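Local coordinates for (S)-2-haloacid dehalogenase IVA (Burkholderia cepacia, PDB 2NO4), which catalyses the hydrolytic dehalogenation of short-chain (S)-2-haloalkanoic acids to the corresponding (R)-2-hydroxyalkanoic acids, with inversion of configuration, at residues Tyr22-Asp27 with Phe183-Ala188; Pro108-Thr113 with Asn223-Leu228. All blocks are in the same frame, centred on the assembly; numbering follows the deposited sequence.

Contact 1 of 2, residues Tyr22-Asp27 with Phe183-Ala188; sequences YGTLLD and FVSSNA. With SO4 (sulfate ion), chain H.
Val184 turns CG1 to within 4.2 Å of the methyl CG2 of Thr24, an apolar touch beside the polar bonds. Ser185 turns largely away from the loop; its OG, anti to the backbone N (chi1 -175°), accepts from Asn187 N at 3.0 Å in an ST turn and also bonds to Asp190. Ser186 N donates to Thr24 OG1 at 2.8 Å. Threonine suits this place because one branch offers a hydroxyl, hydrogen-bonded also to the nucleophile Asp20, and the other a methyl. Ser186 OG lies 3.2 Å from Gly23 O, but its hydrogen bond is to Ile204 O. Gly23 has a positive phi (111°), which glycine adopts readily. Asn187 then reaches back to the loop: ND2 gives Tyr22 O an almost straight bond (3.2 Å, 170°), the acceptor in the amide plane and the N-H somewhat tilted from the carbonyl plane. Tyr22 N holds O1 of a sulfate, probably from the crystallisation liquor, at 2.9 Å in the haloacid-binding site. The contact joins the loop after strand 16-19 to the end of the adjacent parallel strand 181-185, with helix 188-197 following and helix 132-141 against the Tyr22 ring.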
loop_
_atom_site.group_PDB
_atom_site.type_symbol
_atom_site.label_atom_id
_atom_site.label_comp_id
_atom_site.label_asym_id
_atom_site.label_seq_id
_atom_site.Cartn_x
_atom_site.Cartn_y
_atom_site.Cartn_z
ATOM N N TYR B 22 5.946 7.135 -13.122
ATOM C CA TYR B 22 5.306 5.837 -13.340
ATOM C C TYR B 22 3.804 5.956 -13.101
ATOM O O TYR B 22 3.356 6.088 -11.952
ATOM C CB TYR B 22 5.938 4.757 -12.425
ATOM C CG TYR B 22 7.360 4.469 -12.867
ATOM C CD1 TYR B 22 7.600 3.697 -14.020
ATOM C CD2 TYR B 22 8.457 5.035 -12.194
ATOM C CE1 TYR B 22 8.908 3.431 -14.472
ATOM C CE2 TYR B 22 9.763 4.803 -12.639
ATOM C CZ TYR B 22 9.990 4.017 -13.781
ATOM O OH TYR B 22 11.281 3.766 -14.223
ATOM N N GLY B 23 3.053 5.952 -14.188
ATOM C CA GLY B 23 1.583 6.136 -14.115
ATOM C C GLY B 23 1.106 7.458 -14.707
ATOM O O GLY B 23 -0.058 7.588 -15.091
ATOM N N THR B 24 2.021 8.422 -14.806
ATOM C CA THR B 24 1.702 9.783 -15.264
ATOM C C THR B 24 2.303 10.054 -16.642
ATOM O O THR B 24 1.574 10.349 -17.589
ATOM C CB THR B 24 2.182 10.804 -14.229
ATOM O OG1 THR B 24 1.605 10.473 -12.963
ATOM C CG2 THR B 24 1.783 12.280 -14.602
ATOM N N LEU B 25 3.632 9.962 -16.740
ATOM C CA LEU B 25 4.329 10.131 -18.018
ATOM C C LEU B 25 4.542 8.790 -18.699
ATOM O O LEU B 25 4.527 8.727 -19.913
ATOM C CB LEU B 25 5.694 10.821 -17.830
ATOM C CG LEU B 25 5.630 12.259 -17.281
ATOM C CD1 LEU B 25 7.023 12.837 -17.075
ATOM C CD2 LEU B 25 4.748 13.185 -18.157
ATOM N N LEU B 26 4.725 7.741 -17.893
ATOM C CA LEU B 26 5.019 6.379 -18.354
ATOM C C LEU B 26 3.848 5.470 -18.004
ATOM O O LEU B 26 3.332 5.504 -16.890
ATOM C CB LEU B 26 6.286 5.845 -17.685
ATOM C CG LEU B 26 7.557 6.651 -17.974
ATOM C CD1 LEU B 26 8.766 6.099 -17.210
ATOM C CD2 LEU B 26 7.802 6.627 -19.492
ATOM N N ASP B 27 3.482 4.623 -18.950
ATOM C CA ASP B 27 2.285 3.787 -18.832
ATOM C C ASP B 27 2.617 2.452 -18.137
ATOM O O ASP B 27 3.149 1.554 -18.771
ATOM C CB ASP B 27 1.731 3.562 -20.236
ATOM C CG ASP B 27 0.407 2.879 -20.236
ATOM O OD1 ASP B 27 0.046 2.196 -19.252
ATOM O OD2 ASP B 27 -0.282 3.038 -21.250
ATOM N N PHE B 183 2.472 20.483 -9.283
ATOM C CA PHE B 183 2.821 19.077 -9.164
ATOM C C PHE B 183 1.797 18.227 -9.895
ATOM O O PHE B 183 0.601 18.291 -9.586
ATOM C CB PHE B 183 2.923 18.618 -7.701
ATOM C CG PHE B 183 3.424 17.166 -7.560
ATOM C CD1 PHE B 183 4.784 16.905 -7.629
ATOM C CD2 PHE B 183 2.535 16.094 -7.397
ATOM C CE1 PHE B 183 5.299 15.586 -7.527
ATOM C CE2 PHE B 183 3.028 14.762 -7.269
ATOM C CZ PHE B 183 4.410 14.518 -7.334
ATOM N N VAL B 184 2.263 17.417 -10.844
ATOM C CA VAL B 184 1.352 16.675 -11.744
ATOM C C VAL B 184 1.477 15.150 -11.572
ATOM O O VAL B 184 2.553 14.595 -11.720
ATOM C CB VAL B 184 1.574 17.042 -13.247
ATOM C CG1 VAL B 184 0.599 16.278 -14.138
ATOM C CG2 VAL B 184 1.417 18.573 -13.455
ATOM N N SER B 185 0.365 14.484 -11.269
ATOM C CA SER B 185 0.415 13.010 -11.081
ATOM C C SER B 185 -0.929 12.353 -11.398
ATOM O O SER B 185 -1.986 12.972 -11.232
ATOM C CB SER B 185 0.859 12.674 -9.627
ATOM O OG SER B 185 1.023 11.258 -9.451
ATOM N N SER B 186 -0.889 11.093 -11.825
ATOM C CA SER B 186 -2.078 10.241 -11.867
ATOM C C SER B 186 -2.319 9.454 -10.586
ATOM O O SER B 186 -3.351 8.785 -10.448
ATOM C CB SER B 186 -1.982 9.255 -13.029
ATOM O OG SER B 186 -1.967 9.959 -14.258
ATOM N N ASN B 187 -1.351 9.478 -9.672
ATOM C CA ASN B 187 -1.449 8.650 -8.455
ATOM C C ASN B 187 -2.007 9.455 -7.312
ATOM O O ASN B 187 -1.366 10.388 -6.876
ATOM C CB ASN B 187 -0.062 8.087 -8.094
ATOM C CG ASN B 187 0.518 7.252 -9.231
ATOM O OD1 ASN B 187 -0.171 6.405 -9.791
ATOM N ND2 ASN B 187 1.747 7.534 -9.617
ATOM N N ALA B 188 -3.212 9.103 -6.860
ATOM C CA ALA B 188 -3.907 9.858 -5.817
ATOM C C ALA B 188 -3.133 10.003 -4.497
ATOM O O ALA B 188 -3.223 11.042 -3.871
ATOM C CB ALA B 188 -5.332 9.286 -5.571
HETATM S S SO4 H . 6.785 7.361 -9.376
HETATM O O1 SO4 H . 7.254 7.917 -10.624
HETATM O O2 SO4 H . 7.304 6.013 -9.165
HETATM O O3 SO4 H . 7.075 8.219 -8.249
HETATM O O4 SO4 H . 5.338 7.266 -9.549
#

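Contact 2 of 2, residues Pro108-Thr113 with Asn223-Leu228; sequences PDAAET and NSLSEL. With SO4 (sulfate ion), chain L.
Ser224 OG is the polar centre of this contact, donating to sulfate O4 at 2.7 Å and lying 3.1 Å from Asp109 OD2. Standing anti to its own backbone N (chi1 172°), the hydroxyl also accepts from Ser226 N at 3.2 Å, which makes an ST turn; serine suits the place because one small group can give and receive at once. Ser226 OG lies 2.8 Å from Ser224 OG and close to the Asp109 carboxylate. The sulfate, probably from the crystallisation liquor, bridges the segments. Its O1 accepts from Asp109 N at 2.9 Å, while Leu225 N points almost straight at O3 (2.8 Å, 173°). Arg206 adds a further hydrogen bond from NE. Asp109 holds its carboxylate beside the anion, and the sulfate charge would probably raise the carboxylate's affinity for a proton.

Next to these polar groups, Leu225 sends CD1 alongside the start of the helix, 3.7 Å from Ala110 CB. The small alanine lets the leucine branch come close, and Leu225 also packs on Leu25, Phe19 and Ile204. Thr113 faces the same turn, and its OG1 gives Leu225 O a weak hydrogen bond of 3.4 Å, but the rotamer is doubtful, since its CG2 is modelled too close to Asp109 O. Leu228 extends the apolar layer by packing on Val202 and Ile204 of strand 200-204. The whole is a helix start packed on a 3-10 turn in the Rossmann-like core of the HAD fold: the opening of helix 110-119 lies against the short 3-10 segment 225-227 after the edge strand 220-222. Backbone N-H groups at both beginnings serve an anion, a familiar way in which helix starts bind sulfate.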
loop_
_atom_site.group_PDB
_atom_site.type_symbol
_atom_site.label_atom_id
_atom_site.label_comp_id
_atom_site.label_asym_id
_atom_site.label_seq_id
_atom_site.Cartn_x
_atom_site.Cartn_y
_atom_site.Cartn_z
ATOM N N PRO B 108 0.801 9.026 -24.893
ATOM C CA PRO B 108 0.987 9.632 -26.236
ATOM C C PRO B 108 1.245 11.158 -26.236
ATOM O O PRO B 108 1.995 11.640 -27.073
ATOM C CB PRO B 108 -0.313 9.262 -26.999
ATOM C CG PRO B 108 -1.317 8.871 -25.960
ATOM C CD PRO B 108 -0.514 8.386 -24.723
ATOM N N ASP B 109 0.646 11.893 -25.298
ATOM C CA ASP B 109 0.770 13.344 -25.249
ATOM C C ASP B 109 1.950 13.828 -24.366
ATOM O O ASP B 109 2.144 15.036 -24.214
ATOM C CB ASP B 109 -0.549 13.972 -24.750
ATOM C CG ASP B 109 -1.712 13.792 -25.739
ATOM O OD1 ASP B 109 -1.507 13.191 -26.834
ATOM O OD2 ASP B 109 -2.839 14.252 -25.431
ATOM N N ALA B 110 2.691 12.897 -23.749
ATOM C CA ALA B 110 3.726 13.270 -22.782
ATOM C C ALA B 110 4.856 14.162 -23.391
ATOM O O ALA B 110 5.157 15.237 -22.857
ATOM C CB ALA B 110 4.313 12.000 -22.091
ATOM N N ALA B 111 5.501 13.703 -24.471
ATOM C CA ALA B 111 6.681 14.415 -25.016
ATOM C C ALA B 111 6.299 15.821 -25.504
ATOM O O ALA B 111 6.958 16.820 -25.179
ATOM C CB ALA B 111 7.359 13.598 -26.143
ATOM N N GLU B 112 5.199 15.890 -26.242
ATOM C CA GLU B 112 4.739 17.143 -26.776
ATOM C C GLU B 112 4.344 18.121 -25.683
ATOM O O GLU B 112 4.677 19.294 -25.771
ATOM C CB GLU B 112 3.584 16.926 -27.743
ATOM C CG GLU B 112 3.217 18.205 -28.435
ATOM C CD GLU B 112 2.099 18.057 -29.444
ATOM O OE1 GLU B 112 1.779 16.931 -29.904
ATOM O OE2 GLU B 112 1.552 19.112 -29.790
ATOM N N THR B 113 3.604 17.666 -24.667
ATOM C CA THR B 113 3.238 18.607 -23.601
ATOM C C THR B 113 4.416 19.106 -22.755
ATOM O O THR B 113 4.510 20.296 -22.480
ATOM C CB THR B 113 1.876 18.311 -22.822
ATOM O OG1 THR B 113 2.028 18.455 -21.397
ATOM C CG2 THR B 113 1.209 17.075 -23.224
ATOM N N ASN B 223 -8.142 15.164 -17.867
ATOM C CA ASN B 223 -8.167 13.770 -18.306
ATOM C C ASN B 223 -7.004 13.391 -19.221
ATOM O O ASN B 223 -6.910 12.269 -19.660
ATOM C CB ASN B 223 -9.538 13.405 -18.932
ATOM C CG ASN B 223 -9.805 14.126 -20.270
ATOM O OD1 ASN B 223 -10.904 14.022 -20.821
ATOM N ND2 ASN B 223 -8.816 14.865 -20.784
ATOM N N SER B 224 -6.116 14.343 -19.481
ATOM C CA SER B 224 -5.045 14.142 -20.411
ATOM C C SER B 224 -3.941 15.107 -20.085
ATOM O O SER B 224 -4.200 16.254 -19.698
ATOM C CB SER B 224 -5.558 14.444 -21.849
ATOM O OG SER B 224 -4.486 14.442 -22.755
ATOM N N LEU B 225 -2.703 14.679 -20.336
ATOM C CA LEU B 225 -1.575 15.577 -20.182
ATOM C C LEU B 225 -1.670 16.818 -21.129
ATOM O O LEU B 225 -1.246 17.919 -20.770
ATOM C CB LEU B 225 -0.296 14.797 -20.472
ATOM C CG LEU B 225 0.263 13.824 -19.426
ATOM C CD1 LEU B 225 1.225 12.869 -20.162
ATOM C CD2 LEU B 225 0.966 14.524 -18.243
ATOM N N SER B 226 -2.215 16.630 -22.330
ATOM C CA SER B 226 -2.445 17.751 -23.258
ATOM C C SER B 226 -3.270 18.897 -22.643
ATOM O O SER B 226 -3.090 20.054 -23.007
ATOM C CB SER B 226 -3.102 17.247 -24.551
ATOM O OG SER B 226 -4.435 16.826 -24.291
ATOM N N GLU B 227 -4.156 18.580 -21.705
ATOM C CA GLU B 227 -4.977 19.600 -21.033
ATOM C C GLU B 227 -4.245 20.454 -20.046
ATOM O O GLU B 227 -4.792 21.446 -19.559
ATOM C CB GLU B 227 -6.188 18.969 -20.357
ATOM C CG GLU B 227 -7.078 18.215 -21.317
ATOM C CD GLU B 227 -7.771 19.110 -22.345
ATOM O OE1 GLU B 227 -8.307 18.545 -23.322
ATOM O OE2 GLU B 227 -7.792 20.358 -22.198
ATOM N N LEU B 228 -3.011 20.076 -19.739
ATOM C CA LEU B 228 -2.154 20.895 -18.905
ATOM C C LEU B 228 -1.758 22.141 -19.662
ATOM O O LEU B 228 -1.407 23.149 -19.052
ATOM C CB LEU B 228 -0.876 20.131 -18.523
ATOM C CG LEU B 228 -0.949 18.937 -17.561
ATOM C CD1 LEU B 228 0.466 18.294 -17.451
ATOM C CD2 LEU B 228 -1.471 19.392 -16.158
HETATM S S SO4 L . -2.317 11.344 -22.302
HETATM O O1 SO4 L . -1.015 11.369 -23.008
HETATM O O2 SO4 L . -2.863 9.972 -22.119
HETATM O O3 SO4 L . -2.107 12.003 -21.036
HETATM O O4 SO4 L . -3.346 11.989 -23.097
#

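How the contacts relate
Contacts 1 and 2 lie side by side in the core domain, their centres about 11 Å apart, and they touch directly. Leu225 CD1 packs 3.6 Å from Thr24 O, and Leu228 CD1 comes 3.9 Å from Val184 CG1. Their segments alternate along the chain: 22-27, 108-113, 183-188, then 223-228. Contact 1 lies close to the centre of the chain, where the loop after strand 16-19 meets the end of strand 181-185; contact 2 is further out, where helix 110-119 meets the turn after the edge strand. Arg206 links them, bonding to Thr24 O in one and to the bound sulfate in the other. The apolar layer of contact 2 thus backs the active-site loop that carries Thr24.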